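Local structure of DMSP lyase (Ruegeria pomeroyi, 5CU1) at residues A[25-30]-A[42-47]; A[49-54]-A[115-120]; A[67-72]-A[185-190]; A[123-128]-A[190-195]; A[142-147]-A[174-179]. The protein is a metal-binding protein of the cupin superfamily, with antiparallel beta-sheets that enclose a bound ferric ion and N-terminal helices packed outside them. All coordinates share one frame; numbering follows the deposited sequence.

Contact 1: residues A[25-30]-A[42-47]; sequences EFQALH and LPDSLT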
# COMPACT_ATOMS: atom_id res chain seq x y z
N GLU A 25 -14.74 -4.59 -2.52
CA GLU A 25 -13.82 -4.87 -3.54
C GLU A 25 -12.55 -5.61 -3.10
O GLU A 25 -12.17 -6.41 -3.79
CB GLU A 25 -13.51 -3.71 -4.41
CG GLU A 25 -14.51 -3.12 -5.25
CD GLU A 25 -15.05 -3.95 -6.30
OE1 GLU A 25 -14.65 -4.92 -6.67
OE2 GLU A 25 -16.03 -3.61 -6.69
N PHE A 26 -12.07 -5.33 -1.90
CA PHE A 26 -11.07 -6.05 -1.21
C PHE A 26 -11.34 -7.55 -0.96
O PHE A 26 -10.55 -8.28 -1.33
CB PHE A 26 -10.39 -5.27 -0.07
CG PHE A 26 -9.41 -6.04 0.65
CD1 PHE A 26 -8.28 -6.35 0.10
CD2 PHE A 26 -9.71 -6.61 1.85
CE1 PHE A 26 -7.44 -7.20 0.68
CE2 PHE A 26 -8.82 -7.45 2.45
CZ PHE A 26 -7.68 -7.71 1.86
N GLN A 27 -12.48 -7.84 -0.36
CA GLN A 27 -12.99 -9.12 0.05
C GLN A 27 -13.12 -10.10 -1.10
O GLN A 27 -12.81 -11.23 -0.99
CB GLN A 27 -14.28 -8.90 0.83
CG GLN A 27 -14.04 -8.48 2.21
CD GLN A 27 -15.22 -8.01 2.90
OE1 GLN A 27 -16.02 -7.47 2.33
NE2 GLN A 27 -15.32 -8.26 4.18
N ALA A 28 -13.62 -9.58 -2.20
CA ALA A 28 -13.72 -10.26 -3.45
C ALA A 28 -12.53 -10.46 -4.13
O ALA A 28 -12.45 -11.38 -4.62
CB ALA A 28 -14.74 -9.65 -4.36
N LEU A 29 -11.49 -9.72 -4.05
CA LEU A 29 -10.21 -10.04 -4.70
C LEU A 29 -9.33 -10.89 -4.02
O LEU A 29 -8.63 -11.52 -4.58
CB LEU A 29 -9.50 -8.72 -4.86
CG LEU A 29 -8.09 -8.64 -5.24
CD1 LEU A 29 -8.00 -8.91 -6.65
CD2 LEU A 29 -7.62 -7.40 -4.90
N HIS A 30 -9.48 -10.91 -2.79
CA HIS A 30 -8.87 -11.71 -1.88
C HIS A 30 -9.24 -13.11 -2.15
O HIS A 30 -8.41 -13.87 -2.37
CB HIS A 30 -9.29 -11.40 -0.57
CG HIS A 30 -8.61 -12.18 0.49
ND1 HIS A 30 -9.06 -13.34 0.96
CD2 HIS A 30 -7.52 -11.92 1.18
CE1 HIS A 30 -8.31 -13.74 1.92
NE2 HIS A 30 -7.37 -12.89 2.08
N LEU A 42 -9.40 -14.02 5.55
CA LEU A 42 -10.27 -12.90 5.74
C LEU A 42 -11.20 -13.30 6.79
O LEU A 42 -11.70 -14.41 6.78
CB LEU A 42 -10.98 -12.51 4.51
CG LEU A 42 -10.56 -11.21 3.95
CD1 LEU A 42 -9.06 -11.03 3.97
CD2 LEU A 42 -11.18 -10.77 2.68
N PRO A 43 -11.27 -12.38 7.87
CA PRO A 43 -12.04 -12.87 9.00
C PRO A 43 -13.41 -12.69 8.88
O PRO A 43 -14.04 -13.39 9.58
CB PRO A 43 -11.62 -12.02 10.18
CG PRO A 43 -10.69 -11.05 9.72
CD PRO A 43 -10.64 -11.05 8.31
N ASP A 44 -13.83 -11.77 8.07
CA ASP A 44 -15.17 -11.55 7.58
C ASP A 44 -16.40 -10.65 8.35
O ASP A 44 -17.58 -10.58 7.98
CB ASP A 44 -15.60 -12.73 6.70
CG ASP A 44 -16.17 -12.27 5.29
OD1 ASP A 44 -15.51 -12.46 4.26
OD2 ASP A 44 -17.26 -11.69 5.30
N SER A 45 -15.95 -9.77 9.19
CA SER A 45 -15.85 -9.85 10.57
C SER A 45 -14.90 -8.84 11.00
O SER A 45 -14.07 -9.11 11.77
CB SER A 45 -15.56 -11.27 11.03
OG SER A 45 -16.47 -12.05 10.40
N LEU A 46 -15.12 -7.63 10.56
CA LEU A 46 -14.25 -6.53 10.97
C LEU A 46 -15.01 -5.38 11.72
O LEU A 46 -15.91 -4.86 11.24
CB LEU A 46 -13.59 -6.06 9.72
CG LEU A 46 -12.91 -7.10 8.94
CD1 LEU A 46 -13.31 -6.69 7.63
CD2 LEU A 46 -11.46 -6.97 8.94
N THR A 47 -14.61 -5.05 12.88
CA THR A 47 -15.15 -3.97 13.66
C THR A 47 -14.95 -2.60 13.15
O THR A 47 -13.85 -2.18 13.08
CB THR A 47 -14.70 -4.12 15.07
OG1 THR A 47 -15.25 -5.31 15.54
CG2 THR A 47 -15.10 -2.99 15.95
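Leu42 lays its CD1 methyl over one face of the His30 imidazole, 3.3 Å from the ring centroid and 19° off the ring normal, which meets the geometry of a CH-pi contact. The pair fastens the N-terminal helix 17-32 to the loop that leaves helix 34-39 and runs into the short strand 47-48, so it belongs to the helical outer layer of this cupin protein. The methyl is not centred on the ring. It is displaced toward the rim, where its nearest atom is His30 NE2 at 3.1 Å, a close approach. His30 and Leu42 come together from opposite directions, and the imidazole stands where CG lies anti to the backbone N (chi1 -177°), beside the carbonyl carbon. NE2 also has a weak hydrogen bond to Val40 O, which may help to set the rotation of the ring.

The second methyl of Leu42, CD2, reaches the helix surface itself and lies 3.6 Å from Gln27 CA. On the inner side of the helix, Phe26 CE2 meets Leu42 CD1 obliquely at 3.9 Å. The same aromatic ring also packs on Leu192 and Leu194 of strand 189-196, and thus joins this corner to the main sheet. Toward solvent, the extended Gln27 chain runs out past Leu42 until its NE2 is 4.1 Å from OD2 of the poorly ordered Asp44, too far for a hydrogen bond.

Contact 2: residues A[49-54]-A[115-120]; sequences QPVTPV and GGPFAS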
# COMPACT_ATOMS: atom_id res chain seq x y z
N GLN A 49 -14.51 1.62 12.83
CA GLN A 49 -13.88 2.50 13.60
C GLN A 49 -13.84 3.70 12.85
O GLN A 49 -13.67 3.68 11.75
CB GLN A 49 -12.59 1.97 14.16
CG GLN A 49 -11.46 1.59 13.31
CD GLN A 49 -10.18 1.37 14.02
OE1 GLN A 49 -10.20 1.01 15.07
NE2 GLN A 49 -9.10 1.57 13.37
N PRO A 50 -14.04 4.84 13.61
CA PRO A 50 -13.88 6.08 12.87
C PRO A 50 -12.44 6.50 12.26
O PRO A 50 -11.50 6.22 12.83
CB PRO A 50 -14.43 7.05 13.83
CG PRO A 50 -14.06 6.63 15.00
CD PRO A 50 -14.37 5.29 15.03
N VAL A 51 -12.39 7.19 11.15
CA VAL A 51 -11.24 7.67 10.52
C VAL A 51 -11.32 9.11 10.56
O VAL A 51 -12.06 9.59 9.94
CB VAL A 51 -11.16 7.21 9.08
CG1 VAL A 51 -10.21 7.91 8.23
CG2 VAL A 51 -11.13 5.74 8.91
N THR A 52 -10.42 9.79 11.19
CA THR A 52 -10.07 11.14 10.88
C THR A 52 -9.37 11.44 9.55
O THR A 52 -8.30 11.16 9.41
CB THR A 52 -9.29 11.75 12.02
OG1 THR A 52 -8.02 11.18 12.10
CG2 THR A 52 -9.81 11.38 13.30
N PRO A 53 -10.12 12.07 8.52
CA PRO A 53 -9.38 12.46 7.32
C PRO A 53 -8.17 13.44 7.43
O PRO A 53 -8.19 14.36 8.21
CB PRO A 53 -10.42 12.93 6.42
CG PRO A 53 -11.25 13.55 7.16
CD PRO A 53 -11.52 12.56 8.21
N VAL A 54 -7.14 13.09 6.68
CA VAL A 54 -6.02 13.81 6.43
C VAL A 54 -5.78 13.76 4.95
O VAL A 54 -5.68 12.78 4.44
CB VAL A 54 -4.87 13.23 7.18
CG1 VAL A 54 -3.56 13.83 6.75
CG2 VAL A 54 -5.04 13.22 8.66
N GLY A 115 -5.68 3.54 11.83
CA GLY A 115 -5.90 4.67 10.94
C GLY A 115 -6.83 4.32 9.80
O GLY A 115 -7.05 5.14 8.91
N GLY A 116 -7.38 3.10 9.81
CA GLY A 116 -8.31 2.69 8.79
C GLY A 116 -9.73 2.55 9.31
O GLY A 116 -9.96 2.55 10.52
N PRO A 117 -10.71 2.46 8.38
CA PRO A 117 -12.12 2.33 8.78
C PRO A 117 -12.47 1.02 9.50
O PRO A 117 -13.56 0.93 10.06
CB PRO A 117 -12.87 2.45 7.44
CG PRO A 117 -11.85 2.35 6.37
CD PRO A 117 -10.56 2.79 6.95
N PHE A 118 -11.66 -0.03 9.48
CA PHE A 118 -11.91 -1.33 10.04
C PHE A 118 -10.82 -1.80 10.88
O PHE A 118 -9.77 -1.50 10.61
CB PHE A 118 -12.19 -2.32 8.93
CG PHE A 118 -13.27 -1.86 8.01
CD1 PHE A 118 -12.95 -1.22 6.83
CD2 PHE A 118 -14.63 -1.91 8.41
CE1 PHE A 118 -13.90 -0.79 6.02
CE2 PHE A 118 -15.57 -1.42 7.55
CZ PHE A 118 -15.20 -0.85 6.40
N ALA A 119 -11.12 -2.49 11.93
CA ALA A 119 -10.15 -2.95 12.82
C ALA A 119 -9.95 -4.43 12.76
O ALA A 119 -10.81 -5.00 12.42
CB ALA A 119 -10.47 -2.49 14.16
N SER A 120 -8.80 -4.98 13.09
CA SER A 120 -8.42 -6.43 13.03
C SER A 120 -7.21 -6.74 13.79
O SER A 120 -6.35 -6.01 13.76
CB SER A 120 -8.24 -6.87 11.68
OG SER A 120 -8.40 -8.14 11.61
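Gln49 supplies both hydrogen bonds of this contact, one from its backbone and one from its side chain. The backbone N donates to Pro117 O at 3.0 Å, with an N-H...O angle of 144°; the donor stands well above the carbonyl plane, so the bond does not follow a lone pair. The side-chain bond is straighter. Gln49 NE2 reaches Gly116 O at 3.1 Å with an angle of 159°, and the acceptor lies in the plane of the amide, while the donor is tilted modestly from the plane of the Gly116 carbonyl. Two consecutive carbonyls, those of Gly116 and Pro117, are therefore held by one residue. The torsions explain the reach: CG sits between the backbone N and the carbonyl carbon (chi1 63°), and beyond it the chain is extended alongside segment 115-120.

Van der Waals contacts flank these bonds. The Gln49 amide meets the methyl of Ala119, with OE1 3.6 Å from CB. Val51 directs its CG2 branch at the Gly116-Pro117 peptide, 3.3 Å from Pro117 N and 3.6 Å from Pro117 CD. The proline ring in turn packs on Phe19 of helix 17-32, and Val51 also touches Gln88.

Two residues before Gln49, Thr47 pairs with Ala119 through backbone hydrogen bonding. The bond from Gln49 N to Pro117 O continues that pairing as the chains leave strands 47-48 and 118-119, a separate two-stranded antiparallel sheet whose second strand leads on along the chain to strand 124-130 of the cupin sheet.

Contact 3: residues A[67-72]-A[185-190]; sequences DLTTTA and YDRPFM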
# COMPACT_ATOMS: atom_id res chain seq x y z
N ASP A 67 -2.16 7.07 -15.98
CA ASP A 67 -1.33 6.05 -16.34
C ASP A 67 -1.26 4.96 -15.36
O ASP A 67 -0.45 4.28 -15.35
CB ASP A 67 -0.05 6.74 -16.60
CG ASP A 67 0.96 6.00 -17.26
OD1 ASP A 67 0.89 5.20 -18.17
OD2 ASP A 67 1.97 6.31 -16.86
N LEU A 68 -2.22 4.85 -14.53
CA LEU A 68 -2.49 3.70 -13.66
C LEU A 68 -3.45 2.61 -14.34
O LEU A 68 -4.46 2.40 -13.96
CB LEU A 68 -3.04 4.17 -12.34
CG LEU A 68 -2.30 4.79 -11.27
CD1 LEU A 68 -3.16 5.44 -10.33
CD2 LEU A 68 -1.27 3.97 -10.68
N THR A 69 -2.97 2.12 -15.43
CA THR A 69 -3.17 0.92 -16.27
C THR A 69 -3.36 -0.45 -15.65
O THR A 69 -2.62 -0.82 -14.91
CB THR A 69 -2.06 0.99 -17.35
OG1 THR A 69 -2.41 1.87 -18.38
CG2 THR A 69 -1.77 -0.08 -17.96
N THR A 70 -4.38 -1.10 -15.98
CA THR A 70 -4.62 -2.44 -15.53
C THR A 70 -5.12 -3.51 -16.57
O THR A 70 -5.57 -3.25 -17.62
CB THR A 70 -5.71 -2.64 -14.42
OG1 THR A 70 -6.61 -1.64 -14.29
CG2 THR A 70 -5.26 -2.98 -13.31
N THR A 71 -5.17 -4.74 -16.07
CA THR A 71 -5.79 -5.91 -16.64
C THR A 71 -7.10 -6.18 -16.02
O THR A 71 -8.03 -5.85 -16.50
CB THR A 71 -4.81 -6.98 -16.48
OG1 THR A 71 -4.32 -6.96 -15.21
CG2 THR A 71 -3.74 -6.69 -17.32
N ALA A 72 -7.08 -6.72 -14.88
CA ALA A 72 -8.18 -7.22 -14.19
C ALA A 72 -8.67 -6.56 -12.94
O ALA A 72 -9.47 -7.10 -12.43
CB ALA A 72 -7.81 -8.62 -13.92
N TYR A 185 10.12 4.23 -12.75
CA TYR A 185 10.81 4.92 -13.83
C TYR A 185 9.86 5.89 -14.53
O TYR A 185 9.66 7.01 -14.06
CB TYR A 185 11.41 3.90 -14.80
CG TYR A 185 12.47 3.03 -14.14
CD1 TYR A 185 13.74 3.51 -13.88
CD2 TYR A 185 12.19 1.72 -13.77
CE1 TYR A 185 14.70 2.73 -13.28
CE2 TYR A 185 13.15 0.93 -13.16
CZ TYR A 185 14.41 1.44 -12.93
OH TYR A 185 15.37 0.67 -12.33
N ASP A 186 9.24 5.47 -15.62
CA ASP A 186 8.31 6.36 -16.33
C ASP A 186 6.85 6.01 -16.09
O ASP A 186 5.96 6.73 -16.55
CB ASP A 186 8.60 6.37 -17.83
CG ASP A 186 8.47 4.99 -18.46
OD1 ASP A 186 8.96 4.01 -17.86
OD2 ASP A 186 7.88 4.88 -19.55
N ARG A 187 6.62 4.90 -15.38
CA ARG A 187 5.28 4.46 -15.00
C ARG A 187 5.02 4.63 -13.51
O ARG A 187 5.92 4.52 -12.70
CB ARG A 187 5.09 2.98 -15.36
CG ARG A 187 5.57 2.57 -16.75
CD ARG A 187 4.58 2.96 -17.83
NE ARG A 187 3.21 2.76 -17.38
CZ ARG A 187 2.60 1.59 -17.34
NH1 ARG A 187 3.24 0.49 -17.74
NH2 ARG A 187 1.34 1.51 -16.91
N PRO A 188 3.77 4.93 -13.13
CA PRO A 188 3.33 4.83 -11.73
C PRO A 188 2.89 3.42 -11.39
O PRO A 188 2.84 2.57 -12.28
CB PRO A 188 2.14 5.78 -11.66
CG PRO A 188 1.57 5.72 -13.07
CD PRO A 188 2.78 5.64 -13.97
N PHE A 189 2.60 3.16 -10.11
CA PHE A 189 1.89 1.94 -9.71
C PHE A 189 1.00 2.21 -8.52
O PHE A 189 1.19 3.18 -7.77
CB PHE A 189 2.85 0.77 -9.40
CG PHE A 189 3.45 0.81 -8.02
CD1 PHE A 189 2.92 0.07 -6.99
CD2 PHE A 189 4.56 1.59 -7.75
CE1 PHE A 189 3.47 0.11 -5.72
CE2 PHE A 189 5.11 1.63 -6.49
CZ PHE A 189 4.56 0.88 -5.47
N MET A 190 0.00 1.35 -8.37
CA MET A 190 -0.75 1.22 -7.13
C MET A 190 -0.69 -0.23 -6.70
O MET A 190 -0.73 -1.13 -7.54
CB MET A 190 -2.20 1.66 -7.32
CG MET A 190 -3.07 1.36 -6.14
SD MET A 190 -4.82 1.57 -6.48
CE MET A 190 -4.80 3.17 -7.28
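Asp67 OD1 and Arg187 NE form the salt bridge of this contact, a loose one: the atoms are 3.5 Å apart and the N-H...O angle of 135° makes the hydrogen bond weak. The two side chains cross at about a right angle, with carboxylate and guanidinium planes turned 44° against each other, so they do not meet as a flat two-bond pair. Asp67 O lies at the guanidinium edge, in its plane, yet Arg187 NH2, buried here, has no hydrogen-bonding partner in the model. It packs instead against Thr69, 3.5 Å from CB and 3.6 Å from CG2. Bends at chi2 and chi3 bring the guanidinium to Asp67 and Thr69.

The other carboxylate oxygen, Asp67 OD2, approaches Pro188 CD at 3.1 Å, while Pro188 CG lies 3.4 Å from Asp67 O. Pro188 immediately precedes strand 189-196 of the five-stranded antiparallel sheet of the cupin fold, and segment 67-72 is the link between helices 57-64 and 74-83. The contact joins this interhelical loop to the start of the central strand.

The apolar part is carried by the buried Leu68, whose end reaches the strand. Its CD2 rests on the strand backbone, 3.6 Å from Phe189 C, and touches Pro188 CB at 4.0 Å. The other branch, CD1, meets the methyl CE of Met190 at 4.1 Å; a bend at chi3 (-48°) brings that methyl back toward the leucine.

Contact 4: residues A[123-128]-A[190-195]; sequences LAAYVV and MALVLW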
# COMPACT_ATOMS: atom_id res chain seq x y z
N LEU A 123 -4.72 -9.15 10.44
CA LEU A 123 -4.26 -8.45 9.31
C LEU A 123 -4.31 -6.90 9.38
O LEU A 123 -4.97 -6.40 10.13
CB LEU A 123 -4.90 -9.08 8.04
CG LEU A 123 -6.28 -9.03 7.50
CD1 LEU A 123 -7.30 -9.37 8.55
CD2 LEU A 123 -6.64 -7.73 7.00
N ALA A 124 -3.55 -6.23 8.56
CA ALA A 124 -3.79 -4.95 7.97
C ALA A 124 -3.69 -4.91 6.47
O ALA A 124 -3.23 -5.70 5.92
CB ALA A 124 -2.92 -3.95 8.58
N ALA A 125 -4.34 -3.98 5.93
CA ALA A 125 -4.40 -3.68 4.59
C ALA A 125 -4.28 -2.23 4.40
O ALA A 125 -4.85 -1.50 5.05
CB ALA A 125 -5.62 -4.24 3.92
N TYR A 126 -3.58 -1.93 3.33
CA TYR A 126 -3.10 -0.69 2.75
C TYR A 126 -3.10 -0.63 1.12
O TYR A 126 -3.17 -1.60 0.43
CB TYR A 126 -1.74 -0.21 3.32
CG TYR A 126 -1.41 -0.36 4.73
CD1 TYR A 126 -1.59 0.63 5.57
CD2 TYR A 126 -0.83 -1.47 5.20
CE1 TYR A 126 -1.24 0.54 6.82
CE2 TYR A 126 -0.52 -1.56 6.46
CZ TYR A 126 -0.77 -0.54 7.29
OH TYR A 126 -0.44 -0.64 8.55
N VAL A 127 -3.01 0.60 0.64
CA VAL A 127 -2.72 1.10 -0.71
C VAL A 127 -1.49 1.88 -0.68
O VAL A 127 -1.33 2.58 0.17
CB VAL A 127 -3.92 1.76 -1.36
CG1 VAL A 127 -4.32 2.92 -0.52
CG2 VAL A 127 -3.79 2.09 -2.82
N VAL A 128 -0.62 1.65 -1.62
CA VAL A 128 0.54 2.40 -2.05
C VAL A 128 0.42 2.76 -3.42
O VAL A 128 0.28 2.03 -4.20
CB VAL A 128 1.92 1.69 -1.71
CG1 VAL A 128 3.12 2.37 -2.04
CG2 VAL A 128 1.97 1.44 -0.20
N MET A 190 0.00 1.35 -8.37
CA MET A 190 -0.75 1.22 -7.13
C MET A 190 -0.69 -0.23 -6.70
O MET A 190 -0.73 -1.13 -7.54
CB MET A 190 -2.20 1.66 -7.32
CG MET A 190 -3.07 1.36 -6.14
SD MET A 190 -4.82 1.57 -6.48
CE MET A 190 -4.80 3.17 -7.28
N ALA A 191 -0.57 -0.47 -5.39
CA ALA A 191 -0.57 -1.83 -4.87
C ALA A 191 -1.45 -1.97 -3.66
O ALA A 191 -1.64 -1.02 -2.90
CB ALA A 191 0.86 -2.29 -4.52
N LEU A 192 -1.98 -3.16 -3.48
CA LEU A 192 -2.54 -3.59 -2.22
C LEU A 192 -1.40 -4.18 -1.43
O LEU A 192 -0.61 -4.95 -1.98
CB LEU A 192 -3.64 -4.62 -2.43
CG LEU A 192 -4.10 -5.37 -1.18
CD1 LEU A 192 -4.93 -4.45 -0.27
CD2 LEU A 192 -4.89 -6.64 -1.55
N VAL A 193 -1.30 -3.80 -0.16
CA VAL A 193 -0.29 -4.30 0.76
C VAL A 193 -0.95 -4.93 1.98
O VAL A 193 -1.67 -4.25 2.69
CB VAL A 193 0.65 -3.19 1.22
CG1 VAL A 193 1.85 -3.78 1.97
CG2 VAL A 193 1.08 -2.37 0.04
N LEU A 194 -0.71 -6.22 2.22
CA LEU A 194 -1.24 -6.93 3.39
C LEU A 194 -0.16 -7.19 4.42
O LEU A 194 0.97 -7.50 4.07
CB LEU A 194 -1.86 -8.27 2.98
CG LEU A 194 -3.02 -8.16 1.99
CD1 LEU A 194 -3.62 -9.51 1.71
CD2 LEU A 194 -4.09 -7.20 2.52
N TRP A 195 -0.51 -7.02 5.70
CA TRP A 195 0.36 -7.30 6.84
C TRP A 195 -0.21 -8.40 7.71
O TRP A 195 -1.43 -8.53 7.87
CB TRP A 195 0.57 -6.07 7.71
CG TRP A 195 1.55 -5.10 7.20
CD1 TRP A 195 1.96 -4.97 5.92
CD2 TRP A 195 2.25 -4.11 7.95
NE1 TRP A 195 2.87 -3.96 5.82
CE2 TRP A 195 3.07 -3.41 7.06
CE3 TRP A 195 2.25 -3.74 9.30
CZ2 TRP A 195 3.90 -2.38 7.47
CZ3 TRP A 195 3.07 -2.71 9.70
CH2 TRP A 195 3.89 -2.04 8.79
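Tyr126 turns the edge of its ring to the face of Trp195 in a T-shaped pair, planes 66° apart and centroids 5.2 Å apart, measured to the five-membered ring. Tyr126 CE2 stands 4.0 Å above the indole plane, over its centre. At the tyrosine edge lies Val193 O as well, close to the ring plane and 3.8 Å from CD2. Trp195 also meets the His141 ring, and its NE1 is hydrogen-bonded to Glu145 OE2, both residues of the iron site.

The rings project from strands 124-130 and 189-196, antiparallel neighbours (158°) in the five-stranded sheet of the cupin fold. Ala124 with Trp195, Tyr126 with Val193 and Val128 with Ala191 are hydrogen-bonded pairs, each joined by two backbone bonds; Val193 N to Tyr126 O is 2.9 Å. These six residues share the face that carries the aromatic pair, and there Val128 CG2 meets Val193 CG2 at 3.9 Å.

In the non-hydrogen-bonded pairs, Ala125 CB touches Leu194 CD2 at 3.6 Å. With Val127 CG1 between the backbone N and the carbonyl carbon (chi1 62°), CG2 falls anti to the N and presses on Met190 CG at 3.5 Å, a tight carbon contact.

Every residue here is buried. The face of Ala125, Val127, Leu192 and Leu194 packs against the helices, while the opposite face combines apolar packing with the Trp195-Glu145 bond; the edge-to-face packing probably helps to hold the indole.

Contact 5: residues A[142-147]-A[174-179]; sequences PAEEIY and HPSGHP. With FE (Fe (III) ion), chain B.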
# COMPACT_ATOMS: atom_id res chain seq x y z
N PRO A 142 8.68 -5.41 11.19
CA PRO A 142 8.23 -6.69 11.77
C PRO A 142 7.09 -7.50 11.20
O PRO A 142 7.39 -8.57 11.11
CB PRO A 142 7.96 -6.27 13.19
CG PRO A 142 8.77 -5.18 13.36
CD PRO A 142 8.85 -4.44 12.21
N ALA A 143 6.01 -6.94 10.66
CA ALA A 143 5.14 -7.57 9.90
C ALA A 143 5.77 -8.24 8.69
O ALA A 143 6.42 -7.70 8.01
CB ALA A 143 4.01 -6.66 9.47
N GLU A 144 5.32 -9.40 8.46
CA GLU A 144 5.26 -9.99 7.20
C GLU A 144 4.31 -9.36 6.25
O GLU A 144 3.30 -8.98 6.59
CB GLU A 144 5.03 -11.44 7.31
CG GLU A 144 5.95 -12.18 8.18
CD GLU A 144 5.82 -13.70 8.13
OE1 GLU A 144 4.90 -14.24 8.42
OE2 GLU A 144 6.70 -14.38 7.86
N GLU A 145 4.80 -9.29 5.07
CA GLU A 145 4.23 -8.57 3.99
C GLU A 145 4.04 -9.17 2.61
O GLU A 145 4.76 -9.74 2.17
CB GLU A 145 4.81 -7.15 3.96
CG GLU A 145 4.55 -6.27 2.86
CD GLU A 145 5.32 -5.03 2.88
OE1 GLU A 145 6.38 -4.94 2.60
OE2 GLU A 145 4.86 -4.11 3.25
N ILE A 146 2.91 -8.97 2.06
CA ILE A 146 2.62 -9.03 0.65
C ILE A 146 2.29 -7.75 -0.16
O ILE A 146 1.47 -7.12 0.15
CB ILE A 146 1.74 -10.27 0.34
CG1 ILE A 146 2.07 -10.89 -1.02
CG2 ILE A 146 0.28 -10.15 0.78
CD1 ILE A 146 1.19 -12.08 -1.37
N TYR A 147 3.02 -7.45 -1.17
CA TYR A 147 2.73 -6.53 -2.25
C TYR A 147 2.11 -7.15 -3.55
O TYR A 147 2.68 -7.76 -4.30
CB TYR A 147 3.96 -5.59 -2.47
CG TYR A 147 4.22 -4.27 -1.79
CD1 TYR A 147 4.78 -4.16 -0.59
CD2 TYR A 147 4.08 -3.13 -2.47
CE1 TYR A 147 5.16 -2.97 -0.07
CE2 TYR A 147 4.38 -1.96 -1.97
CZ TYR A 147 4.91 -1.84 -0.77
OH TYR A 147 5.21 -0.64 -0.43
N HIS A 174 7.65 -10.28 1.48
CA HIS A 174 8.63 -9.66 2.37
C HIS A 174 8.69 -10.36 3.65
O HIS A 174 7.98 -10.17 4.42
CB HIS A 174 8.58 -8.14 2.49
CG HIS A 174 8.60 -7.37 1.18
ND1 HIS A 174 7.77 -6.35 0.93
CD2 HIS A 174 9.32 -7.50 0.09
CE1 HIS A 174 8.00 -5.88 -0.23
NE2 HIS A 174 8.92 -6.58 -0.76
N PRO A 175 9.72 -11.28 3.80
CA PRO A 175 9.99 -11.76 5.14
C PRO A 175 10.18 -10.65 6.32
O PRO A 175 10.39 -9.56 6.00
CB PRO A 175 11.10 -12.64 4.92
CG PRO A 175 10.75 -13.17 3.79
CD PRO A 175 10.73 -12.06 3.03
N SER A 176 9.97 -10.95 7.57
CA SER A 176 10.07 -10.05 8.63
C SER A 176 11.34 -9.36 8.70
O SER A 176 12.28 -10.01 8.59
CB SER A 176 10.02 -10.76 9.86
OG SER A 176 8.80 -10.81 10.23
N GLY A 177 11.36 -8.05 8.87
CA GLY A 177 12.50 -7.25 8.93
C GLY A 177 13.35 -7.09 7.71
O GLY A 177 14.30 -6.55 7.76
N HIS A 178 12.92 -7.59 6.64
CA HIS A 178 13.67 -7.73 5.45
C HIS A 178 13.61 -6.47 4.69
O HIS A 178 12.63 -5.99 4.44
CB HIS A 178 13.21 -8.91 4.71
CG HIS A 178 14.21 -9.49 3.85
ND1 HIS A 178 14.67 -10.76 4.05
CD2 HIS A 178 14.86 -9.02 2.78
CE1 HIS A 178 15.50 -11.04 3.08
NE2 HIS A 178 15.67 -10.00 2.35
N PRO A 179 14.85 -5.88 4.53
CA PRO A 179 14.85 -4.64 3.75
C PRO A 179 14.29 -4.63 2.27
O PRO A 179 14.64 -5.41 1.59
CB PRO A 179 16.25 -4.20 3.80
CG PRO A 179 16.73 -4.64 5.01
CD PRO A 179 16.28 -5.99 5.07
FE FE B . 6.84 -2.80 3.44
O HOH W 1 8.49 -7.49 5.94
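Glu145 chelates the ferric ion through both carboxylate oxygens, OE1 at 2.3 Å and OE2 at 2.4 Å from the iron; His141 and His180 complete the protein ligands. OE1 has a second partner: His174 ND1 donates to it at 2.6 Å with an angle of 156°, arriving on the anti side, somewhat out of the carboxylate plane. Glu145 and His174 lie side by side, the glutamate extended with CG anti to the backbone N (chi1 171°), while carboxylate and imidazole planes stand 66° apart. The indole N-H of Trp195 serves OE2, so second-shell donors hold each oxygen.

The His174 ring is stacked on His180, and its CE1 meets Tyr147 CD1 obliquely at 3.7 Å. Behind these groups, Glu145 and His174 form an antiparallel hydrogen-bonded pair where strand 144-150 begins and strand 171-174 ends, part of the cupin barrel that encloses the metal. His174 N to Glu145 O measures 3.0 Å; the return bond is weak.

Farther out, a type II turn from Pro175 to His178 reverses the chain toward His180. Water 1 links Ala143 O with Pro175 O, and Ser176 OG donates to Pro142 O at 2.8 Å.

In the fold
From the N terminus, contact 1 closes first, a short loop holding helix 34-39, and ties helix 17-32 to the strand 47-48 approach. Contact 2 follows in series and closes sixty residues; the two meet where Thr47 pairs with Ala119. Contact 3 opens inside that loop and closes far downstream, so it crosses contact 2, from which it lies across the chain's centre. Contact 4 starts soon after contact 2 ends and crosses contact 3, with which it shares Met190. Contact 5 nests within the loops of both. Contacts 3, 4 and 5 reach one sheet, and strand 189-196 in contact 4 links Phe26 of helix 17-32, through Leu192 and Leu194, with the iron site through Trp195.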